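Local coordinates for protein putative HAD-hydrolase YfnB (Bacillus subtilis, PDB 3ED5) that is a putative HAD-superfamily hydrolase of the YjjG family that may act as a 5'-nucleotidase, at residues Ala46-Ile51 and Thr72-Leu77; Asp106-Leu111 and Arg221-Leu226; Ile123-Val128 and Ile148-Asp153; Asp189-Gln194 and Pro212-Thr217. One frame throughout, in Å; residues are numbered along the deposited sequence.

Interaction 1. Residues Ala46-Ile51 and Thr72-Leu77; sequences AQYKTI and TRFSAL. With FMT (formic acid), chain B.
Y48 and I51 of 46-51 lie opposite L77 and R73 of 72-77, on helix segments whose axes come within 9.9 Å and whose N-to-C directions differ by 135°. Y48 does most of the work. Its CG is anti to the backbone N (chi1 171°), which sends the ring into the groove between the helices, beside F74. The two rings are almost parallel, with planes 5° apart, but slid so far that they barely overlap, and the touch is made by CE1 of Y48 and CE1 of F74 at 3.4 Å. L77 straddles the start of the tyrosine: its CD2 rests on Y48 CB at 3.8 Å, while its CD1 approaches Y48 N and also meets I51 CD1 at 4.1 Å. Both helices belong to the helical insert following strand 9-12, consistent with the all-helical cap of HAD hydrolases built this way. R73 brings CD to the edge of the tyrosine ring, and Y48 OH sits over one face of the guanidinium, 3.4 Å from R73 NH1 but badly angled for a hydrogen bond. NH1 and NH2 both donate to O1 of a formic acid molecule, probably from the crystallisation liquor, at 2.9 and 3.1 Å, with R95 as a further donor. E91 forms a salt bridge with R73 NH2, and N52 OD1 accepts from NH1.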
loop_
_atom_site.group_PDB
_atom_site.type_symbol
_atom_site.label_atom_id
_atom_site.label_comp_id
_atom_site.label_asym_id
_atom_site.label_seq_id
_atom_site.Cartn_x
_atom_site.Cartn_y
_atom_site.Cartn_z
ATOM N N ALA A 46 4.481 17.358 -9.061
ATOM C CA ALA A 46 3.158 17.575 -8.506
ATOM C C ALA A 46 2.113 16.995 -9.459
ATOM O O ALA A 46 1.212 16.274 -9.024
ATOM C CB ALA A 46 2.907 19.054 -8.278
ATOM N N GLN A 47 2.238 17.292 -10.757
ATOM C CA GLN A 47 1.260 16.731 -11.714
ATOM C C GLN A 47 1.327 15.203 -11.788
ATOM O O GLN A 47 0.263 14.552 -11.864
ATOM C CB GLN A 47 1.370 17.341 -13.120
ATOM C CG GLN A 47 0.929 18.818 -13.217
ATOM C CD GLN A 47 -0.476 19.140 -12.697
ATOM O OE1 GLN A 47 -1.501 18.590 -13.148
ATOM N NE2 GLN A 47 -0.531 20.086 -11.759
ATOM N N TYR A 48 2.542 14.633 -11.745
ATOM C CA TYR A 48 2.693 13.172 -11.704
ATOM C C TYR A 48 1.877 12.612 -10.536
ATOM O O TYR A 48 1.092 11.645 -10.680
ATOM C CB TYR A 48 4.159 12.697 -11.547
ATOM C CG TYR A 48 4.172 11.205 -11.300
ATOM C CD1 TYR A 48 3.885 10.323 -12.347
ATOM C CD2 TYR A 48 4.382 10.673 -10.023
ATOM C CE1 TYR A 48 3.816 8.959 -12.148
ATOM C CE2 TYR A 48 4.334 9.288 -9.803
ATOM C CZ TYR A 48 4.046 8.434 -10.871
ATOM O OH TYR A 48 3.998 7.067 -10.679
ATOM N N LYS A 49 2.049 13.225 -9.368
ATOM C CA LYS A 49 1.342 12.692 -8.193
ATOM C C LYS A 49 -0.180 12.763 -8.353
ATOM O O LYS A 49 -0.866 11.796 -7.995
ATOM C CB LYS A 49 1.822 13.353 -6.899
ATOM C CG LYS A 49 3.291 12.999 -6.562
ATOM C CD LYS A 49 3.625 13.385 -5.126
ATOM C CE LYS A 49 5.049 13.003 -4.726
ATOM N NZ LYS A 49 6.002 14.151 -4.863
ATOM N N THR A 50 -0.695 13.847 -8.943
ATOM C CA THR A 50 -2.132 13.994 -9.112
ATOM C C THR A 50 -2.660 12.987 -10.148
ATOM O O THR A 50 -3.710 12.340 -9.930
ATOM C CB THR A 50 -2.521 15.448 -9.518
ATOM O OG1 THR A 50 -2.004 16.372 -8.533
ATOM C CG2 THR A 50 -4.050 15.592 -9.602
ATOM N N ILE A 51 -1.939 12.894 -11.270
ATOM C CA ILE A 51 -2.294 11.944 -12.331
ATOM C C ILE A 51 -2.262 10.515 -11.788
ATOM O O ILE A 51 -3.226 9.765 -11.977
ATOM C CB ILE A 51 -1.346 12.038 -13.501
ATOM C CG1 ILE A 51 -1.669 13.333 -14.264
ATOM C CG2 ILE A 51 -1.502 10.860 -14.475
ATOM C CD1 ILE A 51 -0.525 13.837 -15.248
ATOM N N THR A 72 0.211 3.807 -18.513
ATOM C CA THR A 72 -0.120 5.111 -19.100
ATOM C C THR A 72 0.302 6.332 -18.295
ATOM O O THR A 72 0.352 7.438 -18.855
ATOM C CB THR A 72 -1.606 5.241 -19.489
ATOM O OG1 THR A 72 -2.416 5.069 -18.334
ATOM C CG2 THR A 72 -2.009 4.181 -20.523
ATOM N N ARG A 73 0.591 6.177 -17.008
ATOM C CA ARG A 73 0.828 7.353 -16.155
ATOM C C ARG A 73 2.000 8.199 -16.688
ATOM O O ARG A 73 1.898 9.438 -16.747
ATOM C CB ARG A 73 1.048 6.965 -14.685
ATOM C CG ARG A 73 2.218 5.989 -14.476
ATOM C CD ARG A 73 2.115 5.368 -13.050
ATOM N NE ARG A 73 3.077 4.296 -12.831
ATOM C CZ ARG A 73 3.197 3.665 -11.659
ATOM N NH1 ARG A 73 2.465 4.080 -10.615
ATOM N NH2 ARG A 73 4.080 2.689 -11.515
ATOM N N PHE A 74 3.088 7.554 -17.101
ATOM C CA PHE A 74 4.260 8.362 -17.564
ATOM C C PHE A 74 4.083 8.948 -18.945
ATOM O O PHE A 74 4.628 10.016 -19.237
ATOM C CB PHE A 74 5.573 7.574 -17.483
ATOM C CG PHE A 74 5.928 7.214 -16.085
ATOM C CD1 PHE A 74 6.311 8.199 -15.182
ATOM C CD2 PHE A 74 5.815 5.890 -15.638
ATOM C CE1 PHE A 74 6.592 7.841 -13.821
ATOM C CE2 PHE A 74 6.093 5.547 -14.320
ATOM C CZ PHE A 74 6.465 6.517 -13.417
ATOM N N SER A 75 3.332 8.276 -19.807
ATOM C CA SER A 75 3.015 8.885 -21.094
ATOM C C SER A 75 2.000 10.021 -20.928
ATOM O O SER A 75 2.150 11.057 -21.591
ATOM C CB SER A 75 2.564 7.867 -22.140
ATOM O OG SER A 75 1.704 6.921 -21.551
ATOM N N ALA A 76 1.012 9.852 -20.041
ATOM C CA ALA A 76 0.064 10.969 -19.756
ATOM C C ALA A 76 0.811 12.203 -19.254
ATOM O O ALA A 76 0.538 13.330 -19.692
ATOM C CB ALA A 76 -0.990 10.545 -18.732
ATOM N N LEU A 77 1.770 11.993 -18.353
ATOM C CA LEU A 77 2.554 13.121 -17.831
ATOM C C LEU A 77 3.440 13.729 -18.916
ATOM O O LEU A 77 3.341 14.943 -19.222
ATOM C CB LEU A 77 3.422 12.646 -16.662
ATOM C CG LEU A 77 4.332 13.706 -16.041
ATOM C CD1 LEU A 77 3.497 14.750 -15.287
ATOM C CD2 LEU A 77 5.366 13.003 -15.133
HETATM C C FMT B . 3.290 1.471 -7.937
HETATM O O1 FMT B . 3.649 2.532 -8.417
HETATM O O2 FMT B . 3.079 0.472 -8.601
#

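Interaction 2. Residues Asp106-Leu111 and Arg221-Leu226; sequences DGAFDL and RKLEEL
The first turn of helix 108-116, carrying A108 and L111, meets L223 and L226, so the contact ties a helix start to the turn that leads from the last strand of the HAD core domain, 218-220, into helix 226-230. L223 points CD1 at A108, with A108 CB 3.6 Å away. L111 comes across L223 and L226 at about a right angle to each. A chi1 of 173° swings its CG away from the amide nitrogen, and the two methyls beyond are placed differently: CD2 wedges against L226 CD1 at 3.7 Å and also touches L223 CB, while CD1 lies 3.7 Å from L223 O. No direct hydrogen bond crosses this interface; water does that job. One water donates to D106 O at 2.8 Å and accepts from L223 N at 2.9 Å. A second accepts from E224 N at 2.9 Å and reaches D106 O only weakly. G107 takes the N-cap position with positive phi, a conformation that favours glycine, and its carbonyl receives L111 N. The 221-226 turn is braced from within: E225 OE2 accepts both R221 N, at 2.8 Å, and K222 N, at 2.9 Å, each from above the same face of its carboxylate. Around the leucines, I105 touches L223 and I18 touches A108, while I220 of strand 218-220 lies against L226 and E225. On the far flank of helix 108-116, F109 meets F144 edge-to-face.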
loop_
_atom_site.group_PDB
_atom_site.type_symbol
_atom_site.label_atom_id
_atom_site.label_comp_id
_atom_site.label_asym_id
_atom_site.label_seq_id
_atom_site.Cartn_x
_atom_site.Cartn_y
_atom_site.Cartn_z
ATOM N N ASP A 106 9.214 4.302 10.026
ATOM C CA ASP A 106 9.792 4.376 11.368
ATOM C C ASP A 106 9.184 3.339 12.313
ATOM O O ASP A 106 7.958 3.268 12.450
ATOM C CB ASP A 106 9.595 5.781 11.955
ATOM C CG ASP A 106 10.534 6.805 11.347
ATOM O OD1 ASP A 106 11.539 6.412 10.700
ATOM O OD2 ASP A 106 10.263 8.025 11.513
ATOM N N GLY A 107 10.059 2.516 12.897
ATOM C CA GLY A 107 9.627 1.484 13.851
ATOM C C GLY A 107 8.993 0.235 13.261
ATOM O O GLY A 107 8.627 -0.666 14.040
ATOM N N ALA A 108 8.845 0.155 11.924
ATOM C CA ALA A 108 8.121 -0.982 11.311
ATOM C C ALA A 108 8.765 -2.331 11.596
ATOM O O ALA A 108 8.051 -3.303 11.905
ATOM C CB ALA A 108 7.916 -0.783 9.778
ATOM N N PHE A 109 10.091 -2.423 11.513
ATOM C CA PHE A 109 10.727 -3.743 11.699
ATOM C C PHE A 109 10.505 -4.248 13.132
ATOM O O PHE A 109 10.094 -5.405 13.340
ATOM C CB PHE A 109 12.216 -3.739 11.339
ATOM C CG PHE A 109 12.832 -5.091 11.356
ATOM C CD1 PHE A 109 12.910 -5.834 10.180
ATOM C CD2 PHE A 109 13.315 -5.645 12.551
ATOM C CE1 PHE A 109 13.473 -7.112 10.167
ATOM C CE2 PHE A 109 13.868 -6.934 12.550
ATOM C CZ PHE A 109 13.958 -7.653 11.343
ATOM N N ASP A 110 10.778 -3.389 14.110
ATOM C CA ASP A 110 10.619 -3.797 15.514
ATOM C C ASP A 110 9.147 -4.129 15.829
ATOM O O ASP A 110 8.858 -5.123 16.548
ATOM C CB ASP A 110 11.152 -2.725 16.457
ATOM C CG ASP A 110 12.667 -2.570 16.373
ATOM O OD1 ASP A 110 13.365 -3.479 15.837
ATOM O OD2 ASP A 110 13.164 -1.522 16.841
ATOM N N LEU A 111 8.238 -3.311 15.291
ATOM C CA LEU A 111 6.794 -3.542 15.491
ATOM C C LEU A 111 6.389 -4.901 14.936
ATOM O O LEU A 111 5.838 -5.746 15.658
ATOM C CB LEU A 111 5.933 -2.443 14.859
ATOM C CG LEU A 111 4.434 -2.812 14.945
ATOM C CD1 LEU A 111 3.926 -2.388 16.352
ATOM C CD2 LEU A 111 3.586 -2.295 13.847
ATOM N N ARG A 221 -0.596 8.025 14.347
ATOM C CA ARG A 221 0.486 8.658 13.574
ATOM C C ARG A 221 1.711 7.754 13.472
ATOM O O ARG A 221 2.400 7.772 12.458
ATOM C CB ARG A 221 0.856 10.007 14.170
ATOM C CG ARG A 221 -0.283 11.016 14.049
ATOM C CD ARG A 221 0.090 12.295 14.762
ATOM N NE ARG A 221 1.081 13.041 14.013
ATOM C CZ ARG A 221 1.723 14.109 14.482
ATOM N NH1 ARG A 221 1.489 14.555 15.720
ATOM N NH2 ARG A 221 2.608 14.723 13.716
ATOM N N LYS A 222 1.985 6.958 14.499
ATOM C CA LYS A 222 3.178 6.127 14.475
ATOM C C LYS A 222 2.778 4.699 14.720
ATOM O O LYS A 222 1.848 4.436 15.489
ATOM C CB LYS A 222 4.170 6.545 15.550
ATOM C CG LYS A 222 4.731 7.958 15.369
ATOM C CD LYS A 222 5.888 8.257 16.316
ATOM C CE LYS A 222 5.478 8.225 17.783
ATOM N NZ LYS A 222 6.490 8.949 18.643
ATOM N N LEU A 223 3.500 3.777 14.088
ATOM C CA LEU A 223 3.199 2.360 14.257
ATOM C C LEU A 223 3.226 1.884 15.712
ATOM O O LEU A 223 2.464 0.990 16.070
ATOM C CB LEU A 223 4.148 1.517 13.411
ATOM C CG LEU A 223 3.904 1.614 11.891
ATOM C CD1 LEU A 223 5.044 0.849 11.155
ATOM C CD2 LEU A 223 2.565 1.039 11.449
ATOM N N GLU A 224 4.093 2.474 16.535
ATOM C CA GLU A 224 4.211 2.036 17.939
ATOM C C GLU A 224 2.926 2.289 18.733
ATOM O O GLU A 224 2.710 1.657 19.775
ATOM C CB GLU A 224 5.411 2.695 18.627
ATOM C CG GLU A 224 5.318 4.226 18.708
ATOM C CD GLU A 224 6.541 4.887 19.377
ATOM O OE1 GLU A 224 7.653 4.313 19.348
ATOM O OE2 GLU A 224 6.393 5.997 19.926
ATOM N N GLU A 225 2.047 3.163 18.232
ATOM C CA GLU A 225 0.745 3.362 18.889
ATOM C C GLU A 225 -0.114 2.082 18.842
ATOM O O GLU A 225 -1.107 1.989 19.560
ATOM C CB GLU A 225 -0.018 4.524 18.258
ATOM C CG GLU A 225 0.683 5.879 18.440
ATOM C CD GLU A 225 -0.053 6.962 17.677
ATOM O OE1 GLU A 225 -1.274 7.053 17.817
ATOM O OE2 GLU A 225 0.574 7.690 16.904
ATOM N N LEU A 226 0.251 1.109 18.000
ATOM C CA LEU A 226 -0.475 -0.156 17.950
ATOM C C LEU A 226 -0.360 -0.994 19.212
ATOM O O LEU A 226 -1.267 -1.782 19.487
ATOM C CB LEU A 226 -0.066 -1.002 16.753
ATOM C CG LEU A 226 -0.723 -0.586 15.444
ATOM C CD1 LEU A 226 -0.007 -1.335 14.307
ATOM C CD2 LEU A 226 -2.253 -0.866 15.402
HETATM O O HOH W 1 5.658 4.864 12.519
HETATM O O HOH W 2 6.524 3.779 15.510
#

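Interaction 3. Residues Ile123-Val128 and Ile148-Asp153; sequences IVTNGV and IFVSED. With FMT (formic acid), chain C.
F149 holds its ring obliquely to both of its neighbours across the contact, I123 O at 3.5 Å from CD2 and V124 CG1 at 4.2 Å from the same atom. Another flat group, the N126 carboxamide, has OD1 3.3 Å from S151 CB while its ND2 donates to K158 O. Between the strands the backbone pairs in parallel: F149 N donates to I123 O at 2.9 Å, T125 N to F149 O at 3.1 Å, and S151 N to T125 O at 3.0 Å. I123 and I148 lie side by side on one face with T125 and V150, toward helix 129-138; V124 and F149 fill the other, against helix 161-169. These strands and helix 129-138 make a beta-alpha-beta unit of the Rossmann-like HAD core, and T125 ends its strand where motif II normally puts a serine or threonine, its side chain about 5 Å from that of D13, the likely nucleophile. A formic acid molecule, probably from the crystallisation liquor, accepts from N126 N at 2.9 Å; such molecules often mark pockets, perhaps here an anion site. T125 OG1, turned opposite its own amide nitrogen (chi1 -175°), accepts from G127 N in an ST turn and also bonds to Q132. With an alanine here, G127 N and Q132 would probably lose their shared oxygen partner, and V150 CG1 the methyl CG2 beside it. One water links G127 O, S151 OG and E152 N, and E152 OE1 forms a salt bridge with R66 and accepts from S129 N.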
loop_
_atom_site.group_PDB
_atom_site.type_symbol
_atom_site.label_atom_id
_atom_site.label_comp_id
_atom_site.label_asym_id
_atom_site.label_seq_id
_atom_site.Cartn_x
_atom_site.Cartn_y
_atom_site.Cartn_z
ATOM N N ILE A 123 -0.351 -9.911 4.748
ATOM C CA ILE A 123 -0.237 -8.714 3.886
ATOM C C ILE A 123 -1.463 -8.648 2.956
ATOM O O ILE A 123 -1.869 -9.677 2.412
ATOM C CB ILE A 123 1.035 -8.747 3.005
ATOM C CG1 ILE A 123 2.320 -8.603 3.850
ATOM C CG2 ILE A 123 0.953 -7.640 1.896
ATOM C CD1 ILE A 123 2.472 -7.229 4.508
ATOM N N VAL A 124 -2.036 -7.442 2.785
ATOM C CA VAL A 124 -3.129 -7.210 1.836
ATOM C C VAL A 124 -2.709 -6.009 0.975
ATOM O O VAL A 124 -2.550 -4.892 1.481
ATOM C CB VAL A 124 -4.534 -7.035 2.507
ATOM C CG1 VAL A 124 -4.983 -8.428 3.113
ATOM C CG2 VAL A 124 -4.527 -5.900 3.597
ATOM N N THR A 125 -2.461 -6.289 -0.291
ATOM C CA THR A 125 -1.895 -5.232 -1.164
ATOM C C THR A 125 -2.453 -5.253 -2.593
ATOM O O THR A 125 -2.717 -6.322 -3.155
ATOM C CB THR A 125 -0.318 -5.287 -1.152
ATOM O OG1 THR A 125 0.209 -4.168 -1.924
ATOM C CG2 THR A 125 0.201 -6.602 -1.790
ATOM N N ASN A 126 -2.603 -4.045 -3.180
ATOM C CA ASN A 126 -2.948 -3.892 -4.603
ATOM C C ASN A 126 -1.669 -3.691 -5.457
ATOM O O ASN A 126 -1.747 -3.600 -6.685
ATOM C CB ASN A 126 -3.812 -2.634 -4.816
ATOM C CG ASN A 126 -5.253 -2.844 -4.464
ATOM O OD1 ASN A 126 -5.675 -3.968 -4.133
ATOM N ND2 ASN A 126 -6.027 -1.777 -4.518
ATOM N N GLY A 127 -0.512 -3.635 -4.806
ATOM C CA GLY A 127 0.767 -3.437 -5.512
ATOM C C GLY A 127 1.148 -4.602 -6.410
ATOM O O GLY A 127 0.726 -5.725 -6.217
ATOM N N VAL A 128 1.984 -4.343 -7.397
ATOM C CA VAL A 128 2.492 -5.412 -8.259
ATOM C C VAL A 128 3.156 -6.521 -7.415
ATOM O O VAL A 128 4.028 -6.228 -6.570
ATOM C CB VAL A 128 3.450 -4.842 -9.293
ATOM C CG1 VAL A 128 4.132 -5.974 -10.114
ATOM C CG2 VAL A 128 2.662 -3.881 -10.189
ATOM N N ILE A 148 0.637 -13.573 1.916
ATOM C CA ILE A 148 0.634 -12.281 1.205
ATOM C C ILE A 148 -0.449 -12.381 0.136
ATOM O O ILE A 148 -0.374 -13.254 -0.746
ATOM C CB ILE A 148 2.022 -12.016 0.599
ATOM C CG1 ILE A 148 3.035 -11.910 1.744
ATOM C CG2 ILE A 148 2.034 -10.720 -0.275
ATOM C CD1 ILE A 148 4.450 -11.807 1.294
ATOM N N PHE A 149 -1.476 -11.540 0.248
ATOM C CA PHE A 149 -2.602 -11.576 -0.662
ATOM C C PHE A 149 -2.527 -10.391 -1.616
ATOM O O PHE A 149 -2.723 -9.247 -1.207
ATOM C CB PHE A 149 -3.912 -11.552 0.091
ATOM C CG PHE A 149 -4.050 -12.691 1.063
ATOM C CD1 PHE A 149 -4.246 -14.012 0.601
ATOM C CD2 PHE A 149 -3.972 -12.458 2.420
ATOM C CE1 PHE A 149 -4.382 -15.100 1.500
ATOM C CE2 PHE A 149 -4.120 -13.545 3.342
ATOM C CZ PHE A 149 -4.317 -14.860 2.862
ATOM N N VAL A 150 -2.275 -10.712 -2.882
ATOM C CA VAL A 150 -2.108 -9.685 -3.918
ATOM C C VAL A 150 -3.376 -9.591 -4.776
ATOM O O VAL A 150 -3.940 -10.624 -5.172
ATOM C CB VAL A 150 -0.825 -9.988 -4.755
ATOM C CG1 VAL A 150 0.413 -9.986 -3.830
ATOM C CG2 VAL A 150 -0.897 -11.305 -5.502
ATOM N N SER A 151 -3.828 -8.368 -5.045
ATOM C CA SER A 151 -5.059 -8.136 -5.828
ATOM C C SER A 151 -5.075 -8.924 -7.145
ATOM O O SER A 151 -6.100 -9.438 -7.564
ATOM C CB SER A 151 -5.261 -6.623 -6.116
ATOM O OG SER A 151 -4.118 -6.081 -6.760
ATOM N N GLU A 152 -3.913 -9.031 -7.792
ATOM C CA GLU A 152 -3.841 -9.582 -9.154
ATOM C C GLU A 152 -4.209 -11.059 -9.234
ATOM O O GLU A 152 -4.528 -11.576 -10.305
ATOM C CB GLU A 152 -2.447 -9.319 -9.758
ATOM C CG GLU A 152 -1.290 -10.013 -9.020
ATOM C CD GLU A 152 0.057 -9.508 -9.490
ATOM O OE1 GLU A 152 0.395 -8.343 -9.240
ATOM O OE2 GLU A 152 0.781 -10.281 -10.130
ATOM N N ASP A 153 -4.209 -11.731 -8.088
ATOM C CA ASP A 153 -4.645 -13.133 -8.021
ATOM C C ASP A 153 -6.147 -13.298 -7.880
ATOM O O ASP A 153 -6.667 -14.431 -7.978
ATOM C CB ASP A 153 -4.035 -13.781 -6.780
ATOM C CG ASP A 153 -2.582 -14.115 -6.946
ATOM O OD1 ASP A 153 -1.977 -13.846 -8.022
ATOM O OD2 ASP A 153 -2.028 -14.652 -5.958
HETATM C C FMT C . -3.302 -0.525 -1.721
HETATM O O1 FMT C . -2.844 0.136 -2.637
HETATM O O2 FMT C . -2.924 -1.688 -1.584
HETATM O O HOH W 3 -1.706 -7.072 -6.732
#

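Interaction 4. Residues Asp189-Gln194 and Pro212-Thr217; sequences DIKGGQ and PEIIPT
This is an apolar helix-to-loop contact at the surface of the core domain: I190 of helix 186-195 packs against I214 and P216 of the loop leading into strand 218-220, and K191 packs against I214. I214 is the central piece. Its chi1 of -64° keeps CG1 near the amide nitrogen and sends CG2 the other way, into the helix, 3.5 Å from K191 N and 3.7 Å from I190 CG2. The other branch runs along the lysine, so that CD1 lies 3.9 Å from K191 CB and 4.0 Å from K191 CE. The lysine chain bends repeatedly beside it, and its ammonium end turns back to T187 O in its own helix. The I190 methyl CG2 does double duty: besides I214 it meets P216, with P216 CB at 3.8 Å and P216 CA at 3.7 Å. Replacing I214 by an alanine would probably open a gap beside K191 and I190 and leave the loop less firmly seated on the helix. One turn further along, the Q194 side chain lies alongside I215. The contacts that can be read clearly are apolar. On a different side of the helix, D189 makes a salt bridge with K158 and touches D13 and D184. Strand 199-203 adds to the contact: T200 touches I190 and P216, W202 packs on P216, and T217 OG1 bonds to T200 N. P159, from a loop, also touches K191.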
loop_
_atom_site.group_PDB
_atom_site.type_symbol
_atom_site.label_atom_id
_atom_site.label_comp_id
_atom_site.label_asym_id
_atom_site.label_seq_id
_atom_site.Cartn_x
_atom_site.Cartn_y
_atom_site.Cartn_z
ATOM N N ASP A 189 -7.908 0.785 2.086
ATOM C CA ASP A 189 -7.778 0.006 3.354
ATOM C C ASP A 189 -8.931 0.240 4.300
ATOM O O ASP A 189 -9.539 -0.718 4.810
ATOM C CB ASP A 189 -6.457 0.335 4.064
ATOM C CG ASP A 189 -5.248 0.024 3.213
ATOM O OD1 ASP A 189 -5.184 -1.098 2.667
ATOM O OD2 ASP A 189 -4.390 0.935 3.083
ATOM N N ILE A 190 -9.268 1.500 4.546
ATOM C CA ILE A 190 -10.286 1.780 5.544
ATOM C C ILE A 190 -11.681 1.495 4.996
ATOM O O ILE A 190 -12.432 0.737 5.591
ATOM C CB ILE A 190 -10.158 3.198 6.127
ATOM C CG1 ILE A 190 -8.706 3.475 6.595
ATOM C CG2 ILE A 190 -11.173 3.399 7.234
ATOM C CD1 ILE A 190 -8.115 2.428 7.622
ATOM N N LYS A 191 -12.008 2.042 3.829
ATOM C CA LYS A 191 -13.271 1.714 3.171
ATOM C C LYS A 191 -13.339 0.207 2.911
ATOM O O LYS A 191 -14.356 -0.409 3.167
ATOM C CB LYS A 191 -13.436 2.480 1.867
ATOM C CG LYS A 191 -14.789 2.227 1.163
ATOM C CD LYS A 191 -14.566 2.363 -0.376
ATOM C CE LYS A 191 -14.421 3.796 -0.836
ATOM N NZ LYS A 191 -13.261 3.947 -1.807
ATOM N N GLY A 192 -12.240 -0.370 2.427
ATOM C CA GLY A 192 -12.160 -1.816 2.197
ATOM C C GLY A 192 -12.536 -2.625 3.439
ATOM O O GLY A 192 -13.445 -3.495 3.399
ATOM N N GLY A 193 -11.876 -2.322 4.552
ATOM C CA GLY A 193 -12.104 -3.113 5.775
ATOM C C GLY A 193 -13.515 -2.930 6.279
ATOM O O GLY A 193 -14.152 -3.898 6.685
ATOM N N GLN A 194 -14.010 -1.691 6.232
ATOM C CA GLN A 194 -15.325 -1.329 6.761
ATOM C C GLN A 194 -16.386 -2.116 6.006
ATOM O O GLN A 194 -17.211 -2.812 6.629
ATOM C CB GLN A 194 -15.535 0.171 6.544
ATOM C CG GLN A 194 -16.575 0.857 7.380
ATOM C CD GLN A 194 -16.616 2.325 6.963
ATOM O OE1 GLN A 194 -15.723 3.099 7.296
ATOM N NE2 GLN A 194 -17.608 2.684 6.168
ATOM N N PRO A 212 -13.130 12.113 2.013
ATOM C CA PRO A 212 -14.323 11.271 1.787
ATOM C C PRO A 212 -15.176 10.973 3.031
ATOM O O PRO A 212 -16.295 10.430 2.898
ATOM C CB PRO A 212 -13.742 9.977 1.211
ATOM C CG PRO A 212 -12.339 9.950 1.659
ATOM C CD PRO A 212 -11.878 11.371 1.753
ATOM N N GLU A 213 -14.665 11.341 4.210
ATOM C CA GLU A 213 -15.296 11.022 5.495
ATOM C C GLU A 213 -15.518 9.521 5.668
ATOM O O GLU A 213 -16.611 9.080 6.034
ATOM C CB GLU A 213 -16.606 11.780 5.691
ATOM C CG GLU A 213 -16.455 13.292 5.653
ATOM C CD GLU A 213 -17.777 14.013 5.871
ATOM O OE1 GLU A 213 -18.693 13.446 6.519
ATOM O OE2 GLU A 213 -17.900 15.163 5.396
ATOM N N ILE A 214 -14.469 8.748 5.388
ATOM C CA ILE A 214 -14.462 7.298 5.616
ATOM C C ILE A 214 -13.900 7.117 7.029
ATOM O O ILE A 214 -12.687 7.335 7.256
ATOM C CB ILE A 214 -13.588 6.602 4.557
ATOM C CG1 ILE A 214 -14.206 6.807 3.169
ATOM C CG2 ILE A 214 -13.400 5.107 4.882
ATOM C CD1 ILE A 214 -13.303 6.406 2.019
ATOM N N ILE A 215 -14.758 6.724 7.972
ATOM C CA ILE A 215 -14.374 6.749 9.394
ATOM C C ILE A 215 -13.748 5.428 9.909
ATOM O O ILE A 215 -14.437 4.411 10.025
ATOM C CB ILE A 215 -15.552 7.169 10.335
ATOM C CG1 ILE A 215 -16.255 8.455 9.844
ATOM C CG2 ILE A 215 -15.072 7.303 11.829
ATOM C CD1 ILE A 215 -15.344 9.675 9.644
ATOM N N PRO A 216 -12.461 5.470 10.281
ATOM C CA PRO A 216 -11.774 4.260 10.764
ATOM C C PRO A 216 -12.129 3.942 12.231
ATOM O O PRO A 216 -12.582 4.834 12.953
ATOM C CB PRO A 216 -10.302 4.655 10.659
ATOM C CG PRO A 216 -10.312 6.129 10.930
ATOM C CD PRO A 216 -11.578 6.649 10.291
ATOM N N THR A 217 -11.885 2.710 12.685
ATOM C CA THR A 217 -12.076 2.391 14.105
ATOM C C THR A 217 -11.038 3.126 14.928
ATOM O O THR A 217 -11.368 3.648 16.009
ATOM C CB THR A 217 -11.954 0.860 14.388
ATOM O OG1 THR A 217 -12.717 0.160 13.394
ATOM C CG2 THR A 217 -12.457 0.491 15.813
#

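Interaction 1 stands apart in the helical insert, some 23 Å or more between centres from each of the others; it is partly buried and mixes ring and leucine packing with an arginine held by charges. The other three belong to the sheet domain. Interaction 3 is buried, pairing the edge strand with its neighbour through backbone hydrogen bonds, whereas interaction 2 is a buried leucine cluster whose polar rim is bridged by water. Interaction 4 is a surface contact of mainly apolar character. Helix 108-116 leads directly to strand 120-125, linking 2 to 3 along the chain, while segments 212-217 and 221-226 flank strand 218-220, linking 4 to 2.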